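Local coordinates for protein methylaspartate ammonia-lyase (Citrobacter amalonaticus, PDB 1KKO) that catalyses the reversible, magnesium-dependent anti elimination of ammonia from (2S,3S)-3-methyl-L-aspartate to give mesaconate, at residues G11-Y16 with T360-E365; F15-Q20 with Q73-G78; C69-Y74 with H127-Y132. All blocks are in the same frame, centred on the assembly; numbering follows the deposited sequence.

Contact 1: G11-Y16 with T360-E365; sequences GYSSFY and TCNETE. With SO4 (sulfate ion), chain C.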
loop_
_atom_site.group_PDB
_atom_site.type_symbol
_atom_site.label_atom_id
_atom_site.label_comp_id
_atom_site.label_asym_id
_atom_site.label_seq_id
_atom_site.Cartn_x
_atom_site.Cartn_y
_atom_site.Cartn_z
ATOM N N GLY A 11 -11.062 -1.333 10.733
ATOM C CA GLY A 11 -10.598 -1.202 9.365
ATOM C C GLY A 11 -10.066 -2.508 8.839
ATOM O O GLY A 11 -10.126 -3.558 9.485
ATOM N N TYR A 12 -9.597 -2.435 7.610
ATOM C CA TYR A 12 -8.956 -3.568 6.975
ATOM C C TYR A 12 -7.454 -3.366 6.967
ATOM O O TYR A 12 -6.970 -2.276 6.676
ATOM C CB TYR A 12 -9.459 -3.737 5.533
ATOM C CG TYR A 12 -10.882 -4.255 5.442
ATOM C CD1 TYR A 12 -11.186 -5.545 5.808
ATOM C CD2 TYR A 12 -11.908 -3.445 5.004
ATOM C CE1 TYR A 12 -12.468 -6.018 5.731
ATOM C CE2 TYR A 12 -13.202 -3.913 4.919
ATOM C CZ TYR A 12 -13.467 -5.198 5.287
ATOM O OH TYR A 12 -14.751 -5.675 5.210
ATOM N N SER A 13 -6.723 -4.420 7.315
ATOM C CA SER A 13 -5.274 -4.430 7.186
ATOM C C SER A 13 -4.914 -4.849 5.755
ATOM O O SER A 13 -5.792 -5.117 4.929
ATOM C CB SER A 13 -4.636 -5.332 8.223
ATOM O OG SER A 13 -5.094 -6.655 8.101
ATOM N N SER A 14 -3.627 -4.911 5.445
ATOM C CA SER A 14 -3.199 -5.057 4.061
ATOM C C SER A 14 -3.013 -6.479 3.568
ATOM O O SER A 14 -2.448 -6.685 2.503
ATOM C CB SER A 14 -1.938 -4.248 3.811
ATOM O OG SER A 14 -2.231 -2.860 3.749
ATOM N N PHE A 15 -3.501 -7.470 4.303
ATOM C CA PHE A 15 -3.541 -8.797 3.736
ATOM C C PHE A 15 -4.692 -9.591 4.347
ATOM O O PHE A 15 -5.812 -9.080 4.431
ATOM C CB PHE A 15 -2.165 -9.506 3.707
ATOM C CG PHE A 15 -2.063 -10.515 2.586
ATOM C CD1 PHE A 15 -2.221 -10.100 1.268
ATOM C CD2 PHE A 15 -1.882 -11.855 2.841
ATOM C CE1 PHE A 15 -2.215 -10.997 0.248
ATOM C CE2 PHE A 15 -1.849 -12.766 1.792
ATOM C CZ PHE A 15 -2.017 -12.333 0.507
ATOM N N TYR A 16 -4.413 -10.828 4.733
ATOM C CA TYR A 16 -5.394 -11.798 5.203
ATOM C C TYR A 16 -4.840 -12.517 6.413
ATOM O O TYR A 16 -3.626 -12.618 6.595
ATOM C CB TYR A 16 -5.710 -12.824 4.064
ATOM C CG TYR A 16 -6.320 -12.063 2.936
ATOM C CD1 TYR A 16 -5.523 -11.359 2.058
ATOM C CD2 TYR A 16 -7.695 -11.910 2.840
ATOM C CE1 TYR A 16 -6.079 -10.539 1.112
ATOM C CE2 TYR A 16 -8.252 -11.089 1.904
ATOM C CZ TYR A 16 -7.440 -10.388 1.052
ATOM O OH TYR A 16 -7.970 -9.527 0.135
ATOM N N THR A 360 4.796 -7.942 9.091
ATOM C CA THR A 360 3.897 -8.782 8.328
ATOM C C THR A 360 3.283 -8.035 7.173
ATOM O O THR A 360 3.098 -6.817 7.217
ATOM C CB THR A 360 2.795 -9.301 9.273
ATOM O OG1 THR A 360 1.842 -10.107 8.553
ATOM C CG2 THR A 360 2.002 -8.162 9.921
ATOM N N CYS A 361 2.957 -8.773 6.123
ATOM C CA CYS A 361 2.148 -8.219 5.045
ATOM C C CYS A 361 0.768 -7.809 5.548
ATOM O O CYS A 361 0.108 -6.987 4.928
ATOM C CB CYS A 361 1.978 -9.218 3.899
ATOM S SG CYS A 361 1.197 -10.781 4.326
ATOM N N ASN A 362 0.350 -8.347 6.689
ATOM C CA ASN A 362 -0.997 -8.132 7.190
ATOM C C ASN A 362 -1.143 -6.979 8.163
ATOM O O ASN A 362 -2.110 -6.938 8.897
ATOM C CB ASN A 362 -1.549 -9.402 7.838
ATOM C CG ASN A 362 -3.044 -9.348 8.018
ATOM O OD1 ASN A 362 -3.770 -8.870 7.136
ATOM N ND2 ASN A 362 -3.517 -9.848 9.154
ATOM N N GLU A 363 -0.215 -6.032 8.156
ATOM C CA GLU A 363 -0.356 -4.865 9.008
ATOM C C GLU A 363 -0.791 -3.671 8.152
ATOM O O GLU A 363 -1.491 -3.874 7.162
ATOM C CB GLU A 363 0.849 -4.652 9.931
ATOM C CG GLU A 363 2.205 -4.468 9.295
ATOM C CD GLU A 363 3.275 -4.397 10.378
ATOM O OE1 GLU A 363 4.121 -5.316 10.478
ATOM O OE2 GLU A 363 3.257 -3.414 11.136
ATOM N N THR A 364 -0.454 -2.443 8.543
ATOM C CA THR A 364 -1.043 -1.270 7.893
ATOM C C THR A 364 -0.019 -0.232 7.495
ATOM O O THR A 364 1.152 -0.320 7.813
ATOM C CB THR A 364 -2.074 -0.569 8.791
ATOM O OG1 THR A 364 -1.389 0.138 9.845
ATOM C CG2 THR A 364 -3.013 -1.548 9.457
ATOM N N GLU A 365 -0.495 0.785 6.792
ATOM C CA GLU A 365 0.356 1.886 6.395
ATOM C C GLU A 365 0.850 2.651 7.616
ATOM O O GLU A 365 1.990 3.101 7.649
ATOM C CB GLU A 365 -0.345 2.788 5.368
ATOM C CG GLU A 365 -1.167 3.972 5.875
ATOM C CD GLU A 365 -2.483 3.639 6.557
ATOM O OE1 GLU A 365 -2.712 2.485 6.972
ATOM O OE2 GLU A 365 -3.291 4.582 6.704
HETATM S S SO4 C . 4.158 -12.392 6.936
HETATM O O1 SO4 C . 3.256 -12.163 8.092
HETATM O O2 SO4 C . 3.605 -13.655 6.316
HETATM O O3 SO4 C . 4.077 -11.279 5.997
HETATM O O4 SO4 C . 5.572 -12.637 7.311
#

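Contact 2: F15-Q20 with Q73-G78; sequences FYFDDQ and QYSGAG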
loop_
_atom_site.group_PDB
_atom_site.type_symbol
_atom_site.label_atom_id
_atom_site.label_comp_id
_atom_site.label_asym_id
_atom_site.label_seq_id
_atom_site.Cartn_x
_atom_site.Cartn_y
_atom_site.Cartn_z
ATOM N N PHE A 15 -3.501 -7.470 4.303
ATOM C CA PHE A 15 -3.541 -8.797 3.736
ATOM C C PHE A 15 -4.692 -9.591 4.347
ATOM O O PHE A 15 -5.812 -9.080 4.431
ATOM C CB PHE A 15 -2.165 -9.506 3.707
ATOM C CG PHE A 15 -2.063 -10.515 2.586
ATOM C CD1 PHE A 15 -2.221 -10.100 1.268
ATOM C CD2 PHE A 15 -1.882 -11.855 2.841
ATOM C CE1 PHE A 15 -2.215 -10.997 0.248
ATOM C CE2 PHE A 15 -1.849 -12.766 1.792
ATOM C CZ PHE A 15 -2.017 -12.333 0.507
ATOM N N TYR A 16 -4.413 -10.828 4.733
ATOM C CA TYR A 16 -5.394 -11.798 5.203
ATOM C C TYR A 16 -4.840 -12.517 6.413
ATOM O O TYR A 16 -3.626 -12.618 6.595
ATOM C CB TYR A 16 -5.710 -12.824 4.064
ATOM C CG TYR A 16 -6.320 -12.063 2.936
ATOM C CD1 TYR A 16 -5.523 -11.359 2.058
ATOM C CD2 TYR A 16 -7.695 -11.910 2.840
ATOM C CE1 TYR A 16 -6.079 -10.539 1.112
ATOM C CE2 TYR A 16 -8.252 -11.089 1.904
ATOM C CZ TYR A 16 -7.440 -10.388 1.052
ATOM O OH TYR A 16 -7.970 -9.527 0.135
ATOM N N PHE A 17 -5.742 -12.981 7.262
ATOM C CA PHE A 17 -5.407 -13.950 8.295
ATOM C C PHE A 17 -5.566 -15.320 7.659
ATOM O O PHE A 17 -6.648 -15.643 7.161
ATOM C CB PHE A 17 -6.360 -13.852 9.480
ATOM C CG PHE A 17 -6.227 -12.587 10.277
ATOM C CD1 PHE A 17 -5.038 -12.286 10.907
ATOM C CD2 PHE A 17 -7.292 -11.718 10.412
ATOM C CE1 PHE A 17 -4.918 -11.130 11.645
ATOM C CE2 PHE A 17 -7.159 -10.576 11.168
ATOM C CZ PHE A 17 -5.972 -10.283 11.766
ATOM N N ASP A 18 -4.494 -16.107 7.680
ATOM C CA ASP A 18 -4.499 -17.444 7.108
ATOM C C ASP A 18 -4.242 -18.466 8.197
ATOM O O ASP A 18 -3.372 -18.281 9.052
ATOM C CB ASP A 18 -3.390 -17.584 6.083
ATOM C CG ASP A 18 -3.710 -16.950 4.755
ATOM O OD1 ASP A 18 -4.879 -16.583 4.509
ATOM O OD2 ASP A 18 -2.808 -16.793 3.906
ATOM N N ASP A 19 -5.006 -19.548 8.142
ATOM C CA ASP A 19 -4.840 -20.655 9.067
ATOM C C ASP A 19 -3.680 -21.494 8.525
ATOM O O ASP A 19 -3.868 -22.357 7.666
ATOM C CB ASP A 19 -6.147 -21.428 9.130
ATOM C CG ASP A 19 -6.113 -22.560 10.106
ATOM O OD1 ASP A 19 -5.010 -23.039 10.429
ATOM O OD2 ASP A 19 -7.175 -23.011 10.568
ATOM N N GLN A 20 -2.467 -21.196 8.991
ATOM C CA GLN A 20 -1.254 -21.818 8.481
ATOM C C GLN A 20 -1.299 -23.326 8.637
ATOM O O GLN A 20 -0.840 -24.054 7.759
ATOM C CB GLN A 20 -0.017 -21.282 9.201
ATOM C CG GLN A 20 1.265 -21.621 8.499
ATOM C CD GLN A 20 2.469 -21.058 9.204
ATOM O OE1 GLN A 20 2.372 -20.621 10.344
ATOM N NE2 GLN A 20 3.608 -21.072 8.532
ATOM N N GLN A 73 -0.186 -12.327 9.576
ATOM C CA GLN A 73 -0.947 -13.182 8.681
ATOM C C GLN A 73 -1.230 -14.534 9.325
ATOM O O GLN A 73 -2.369 -14.984 9.376
ATOM C CB GLN A 73 -0.159 -13.375 7.382
ATOM C CG GLN A 73 -0.782 -14.388 6.399
ATOM C CD GLN A 73 -0.026 -14.505 5.074
ATOM O OE1 GLN A 73 -0.533 -15.104 4.115
ATOM N NE2 GLN A 73 1.163 -13.949 5.008
ATOM N N TYR A 74 -0.182 -15.187 9.808
ATOM C CA TYR A 74 -0.327 -16.510 10.405
ATOM C C TYR A 74 -0.568 -16.378 11.912
ATOM O O TYR A 74 0.199 -16.879 12.740
ATOM C CB TYR A 74 0.893 -17.376 10.058
ATOM C CG TYR A 74 1.105 -17.533 8.556
ATOM C CD1 TYR A 74 0.095 -18.022 7.742
ATOM C CD2 TYR A 74 2.292 -17.151 7.954
ATOM C CE1 TYR A 74 0.286 -18.165 6.367
ATOM C CE2 TYR A 74 2.477 -17.275 6.593
ATOM C CZ TYR A 74 1.478 -17.781 5.803
ATOM O OH TYR A 74 1.679 -17.888 4.434
ATOM N N SER A 75 -1.668 -15.722 12.262
ATOM C CA SER A 75 -2.038 -15.507 13.650
ATOM C C SER A 75 -2.445 -16.826 14.298
ATOM O O SER A 75 -2.977 -17.728 13.644
ATOM C CB SER A 75 -3.179 -14.494 13.761
ATOM O OG SER A 75 -2.713 -13.155 13.665
ATOM N N GLY A 76 -2.179 -16.955 15.593
ATOM C CA GLY A 76 -2.512 -18.169 16.301
ATOM C C GLY A 76 -1.521 -19.288 16.042
ATOM O O GLY A 76 -1.665 -20.354 16.635
ATOM N N ALA A 77 -0.534 -19.067 15.175
ATOM C CA ALA A 77 0.489 -20.065 14.879
ATOM C C ALA A 77 1.758 -19.763 15.667
ATOM O O ALA A 77 2.024 -18.614 16.007
ATOM C CB ALA A 77 0.813 -20.070 13.374
ATOM N N GLY A 78 2.539 -20.795 15.966
ATOM C CA GLY A 78 3.862 -20.598 16.536
ATOM C C GLY A 78 3.952 -19.833 17.837
ATOM O O GLY A 78 4.927 -19.125 18.070
HETATM O O HOH W 1 -0.738 -18.466 3.201
HETATM O O HOH W 2 -2.318 -19.208 11.387
#

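Contact 3: C69-Y74 with H127-Y132; sequences CAAVQY and HTAVRY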
loop_
_atom_site.group_PDB
_atom_site.type_symbol
_atom_site.label_atom_id
_atom_site.label_comp_id
_atom_site.label_asym_id
_atom_site.label_seq_id
_atom_site.Cartn_x
_atom_site.Cartn_y
_atom_site.Cartn_z
ATOM N N CYS A 69 -3.769 -1.141 15.564
ATOM C CA CYS A 69 -3.741 -2.474 16.120
ATOM C C CYS A 69 -3.807 -3.439 14.946
ATOM O O CYS A 69 -4.768 -3.396 14.177
ATOM C CB CYS A 69 -4.941 -2.700 17.028
ATOM S SG CYS A 69 -5.084 -1.519 18.391
ATOM N N ALA A 70 -2.815 -4.322 14.828
ATOM C CA ALA A 70 -2.729 -5.253 13.709
ATOM C C ALA A 70 -1.979 -6.484 14.169
ATOM O O ALA A 70 -1.183 -6.413 15.112
ATOM C CB ALA A 70 -2.015 -4.616 12.530
ATOM N N ALA A 71 -2.222 -7.593 13.486
ATOM C CA ALA A 71 -1.639 -8.876 13.825
ATOM C C ALA A 71 -1.134 -9.563 12.566
ATOM O O ALA A 71 -1.569 -9.253 11.449
ATOM C CB ALA A 71 -2.648 -9.728 14.517
ATOM N N VAL A 72 -0.243 -10.532 12.747
ATOM C CA VAL A 72 0.376 -11.174 11.600
ATOM C C VAL A 72 -0.572 -12.070 10.813
ATOM O O VAL A 72 -1.607 -12.510 11.305
ATOM C CB VAL A 72 1.641 -11.976 11.998
ATOM C CG1 VAL A 72 2.626 -11.093 12.763
ATOM C CG2 VAL A 72 1.288 -13.187 12.791
ATOM N N GLN A 73 -0.186 -12.327 9.576
ATOM C CA GLN A 73 -0.947 -13.182 8.681
ATOM C C GLN A 73 -1.230 -14.534 9.325
ATOM O O GLN A 73 -2.369 -14.984 9.376
ATOM C CB GLN A 73 -0.159 -13.375 7.382
ATOM C CG GLN A 73 -0.782 -14.388 6.399
ATOM C CD GLN A 73 -0.026 -14.505 5.074
ATOM O OE1 GLN A 73 -0.533 -15.104 4.115
ATOM N NE2 GLN A 73 1.163 -13.949 5.008
ATOM N N TYR A 74 -0.182 -15.187 9.808
ATOM C CA TYR A 74 -0.327 -16.510 10.405
ATOM C C TYR A 74 -0.568 -16.378 11.912
ATOM O O TYR A 74 0.199 -16.879 12.740
ATOM C CB TYR A 74 0.893 -17.376 10.058
ATOM C CG TYR A 74 1.105 -17.533 8.556
ATOM C CD1 TYR A 74 0.095 -18.022 7.742
ATOM C CD2 TYR A 74 2.292 -17.151 7.954
ATOM C CE1 TYR A 74 0.286 -18.165 6.367
ATOM C CE2 TYR A 74 2.477 -17.275 6.593
ATOM C CZ TYR A 74 1.478 -17.781 5.803
ATOM O OH TYR A 74 1.679 -17.888 4.434
ATOM N N HIS A 127 -4.006 -8.342 24.055
ATOM C CA HIS A 127 -3.545 -8.960 22.828
ATOM C C HIS A 127 -2.346 -8.158 22.324
ATOM O O HIS A 127 -2.329 -6.926 22.419
ATOM C CB HIS A 127 -4.688 -8.921 21.822
ATOM C CG HIS A 127 -4.476 -9.745 20.592
ATOM N ND1 HIS A 127 -3.509 -9.464 19.644
ATOM C CD2 HIS A 127 -5.134 -10.840 20.149
ATOM C CE1 HIS A 127 -3.596 -10.346 18.665
ATOM N NE2 HIS A 127 -4.567 -11.198 18.952
ATOM N N THR A 128 -1.342 -8.830 21.770
ATOM C CA THR A 128 -0.186 -8.121 21.240
ATOM C C THR A 128 -0.585 -7.047 20.234
ATOM O O THR A 128 0.054 -6.014 20.182
ATOM C CB THR A 128 0.834 -9.070 20.574
ATOM O OG1 THR A 128 0.165 -9.960 19.674
ATOM C CG2 THR A 128 1.539 -9.920 21.617
ATOM N N ALA A 129 -1.626 -7.288 19.442
ATOM C CA ALA A 129 -2.058 -6.311 18.433
ATOM C C ALA A 129 -2.540 -5.026 19.072
ATOM O O ALA A 129 -2.361 -3.962 18.509
ATOM C CB ALA A 129 -3.145 -6.887 17.572
ATOM N N VAL A 130 -3.209 -5.136 20.214
ATOM C CA VAL A 130 -3.696 -3.966 20.937
ATOM C C VAL A 130 -2.507 -3.188 21.512
ATOM O O VAL A 130 -2.427 -1.975 21.391
ATOM C CB VAL A 130 -4.683 -4.366 22.037
ATOM C CG1 VAL A 130 -5.036 -3.155 22.919
ATOM C CG2 VAL A 130 -5.913 -4.975 21.415
ATOM N N ARG A 131 -1.574 -3.890 22.138
ATOM C CA ARG A 131 -0.401 -3.233 22.659
ATOM C C ARG A 131 0.389 -2.585 21.515
ATOM O O ARG A 131 0.921 -1.490 21.656
ATOM C CB ARG A 131 0.453 -4.237 23.408
ATOM C CG ARG A 131 -0.228 -4.731 24.671
ATOM C CD ARG A 131 0.628 -5.683 25.432
ATOM N NE ARG A 131 0.546 -7.090 25.102
ATOM C CZ ARG A 131 1.596 -7.925 25.147
ATOM N NH1 ARG A 131 2.845 -7.494 25.391
ATOM N NH2 ARG A 131 1.397 -9.192 24.897
ATOM N N TYR A 132 0.444 -3.263 20.368
ATOM C CA TYR A 132 1.128 -2.728 19.199
ATOM C C TYR A 132 0.497 -1.399 18.769
ATOM O O TYR A 132 1.188 -0.390 18.633
ATOM C CB TYR A 132 1.039 -3.751 18.075
ATOM C CG TYR A 132 1.894 -3.539 16.854
ATOM C CD1 TYR A 132 3.243 -3.245 16.952
ATOM C CD2 TYR A 132 1.346 -3.700 15.575
ATOM C CE1 TYR A 132 4.020 -3.095 15.817
ATOM C CE2 TYR A 132 2.120 -3.576 14.437
ATOM C CZ TYR A 132 3.469 -3.273 14.562
ATOM O OH TYR A 132 4.283 -3.144 13.459
HETATM O O HOH W 3 -0.256 -8.886 17.191
#

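Contact 1: G11-Y16 with T360-E365
S13, S14 and F15 meet C361, N362 and E363 where a corner of strand 3-18 in the N-terminal domain abuts the loop after strand 354-357 of the TIM barrel, the two-domain plan of the enolase superfamily. S14 N donates to E363 O at 2.9 Å. N362 suits its place because its amide oxygen can accept from a hydroxyl and, weakly, from a backbone N-H at the chain corner: OD1 takes the hydroxyl of S13 (OG to OD1 2.8 Å), which arrives from above the carbonyl plane, and a weak bond from F15 N. With CG anti to the backbone N (chi1 -164°), the N362 amide reaches out to this corner, while ND2 makes a weak bond to A71 O. The thiol of C361 makes an oblique sulfur-aromatic contact with F15, its SG 4.3 Å from the ring centroid. From the second subunit, N396 binds S14 OG and K187 binds F15 O.

The loop is itself braced as a type I turn from T360 to E363. E363 OE1 accepts from T360 N and forms a salt bridge with K386, while OE2 is bonded to S367 OG. T360 and C361 belong to the substrate site; here a sulfate, probably from the crystallisation liquor, takes a hydrogen bond from C361 N (N to O3 2.7 Å). T360 OG1 donates to sulfate O1 and closes an ST turn by accepting from N362 N at 3.0 Å.

Contact 2: F15-Q20 with Q73-G78
D18 N donates to Q73 O at 2.9 Å, and the same carbonyl lies 3.4 Å from F17 CA, so the end of strand 3-18 is tied to the loop at Q73 by a hydrogen bond and a CA-H...O contact. A second such contact, Q73 CA to Y16 O at 3.4 Å, meets a buried carbonyl that has no hydrogen-bond partner.

The Y74 ring is sandwiched. The amide of Q20 stacks on one face, its plane 16° from that of the ring and CD offset toward the rim, while Q73 CG from its own segment sits over the centre of the opposite face. A chi1 of -166° turns the extended Q20 chain away from its own backbone N, laying methylenes and amide across the ring and bringing its OE1 3.5 Å from A77 CB. A water links Y74 OH to D18 OD2, whereas D18 OD1 is engaged in a salt bridge with R47. F17 CE1 approaches S75 OG at 3.6 Å, a hydroxyl already bound to V72 O. Another water joins Q20 N to S75 O.

From Y74 to A77 the loop forms a type II beta turn. G76 takes its third position, where phi is positive (78°); the turn is held against strand 3-18, an outer strand of the chain's three-stranded antiparallel sheet.

Contact 3: C69-Y74 with H127-Y132
C69 and A70 lie against A129, where the end of strand 64-69 of the N-terminal antiparallel sheet and the loop after it pack on the first turn of helix 128-146. No direct hydrogen bond crosses between the two segments.

Weak CH contacts dominate. C69 CA lies 3.1 Å from A129 O, and A129 CA makes a second CA-H...O contact with A70 O at 3.4 Å. The methyl of A129 is 3.2 Å from that same A70 O, and the short side chain of alanine suits this close approach of loop and helix.

In the apolar packing, A71 CB meets A129 CB at 4.2 Å and nears CE1 of H127. C69 SG makes a van der Waals contact with the helix backbone, 3.8 Å from V130 CA. Y132, its chi1 near trans (-169°), swings its ring toward the loop and sets CD2 near A70 O; its hydroxyl is bound to E363 and T332.

Polar bonds act within the helix start or through water. H127 is the N-cap, its ND1 accepting from A129 N at 2.9 Å in the ring plane. A water bound to T128 OG1 also donates weakly to A70 O.

Since ND1 accepts while NE2 is hydrogen-bonded to the carbonyl of P82, H127 is probably neutral with its proton on NE2, an imidazole fixed at both nitrogens.

The three contacts gather round the loop after strand 64-69, packed between the N-terminal sheet and the barrel. Contacts 1 and 2 share F15 and Y16, and T360 OG1 probably accepts from Q73 N at 3.2 Å, joining a substrate-binding residue to the loop. Contact 3 lies about 10 Å from contact 1, centre to centre, and is joined to it by the hydrogen bond between Y132 OH and E363 OE2, 2.6 Å long. The sulfate of contact 1 is also bound by Q172, a substrate-binding residue, and by K331, the proton acceptor, consistent with its lying in the active-site pocket. The side chain of Q73 is about 3 Å from the bound sulfate, nearest atoms. The N-terminal domain thus supplies part of the surroundings of the barrel's active site.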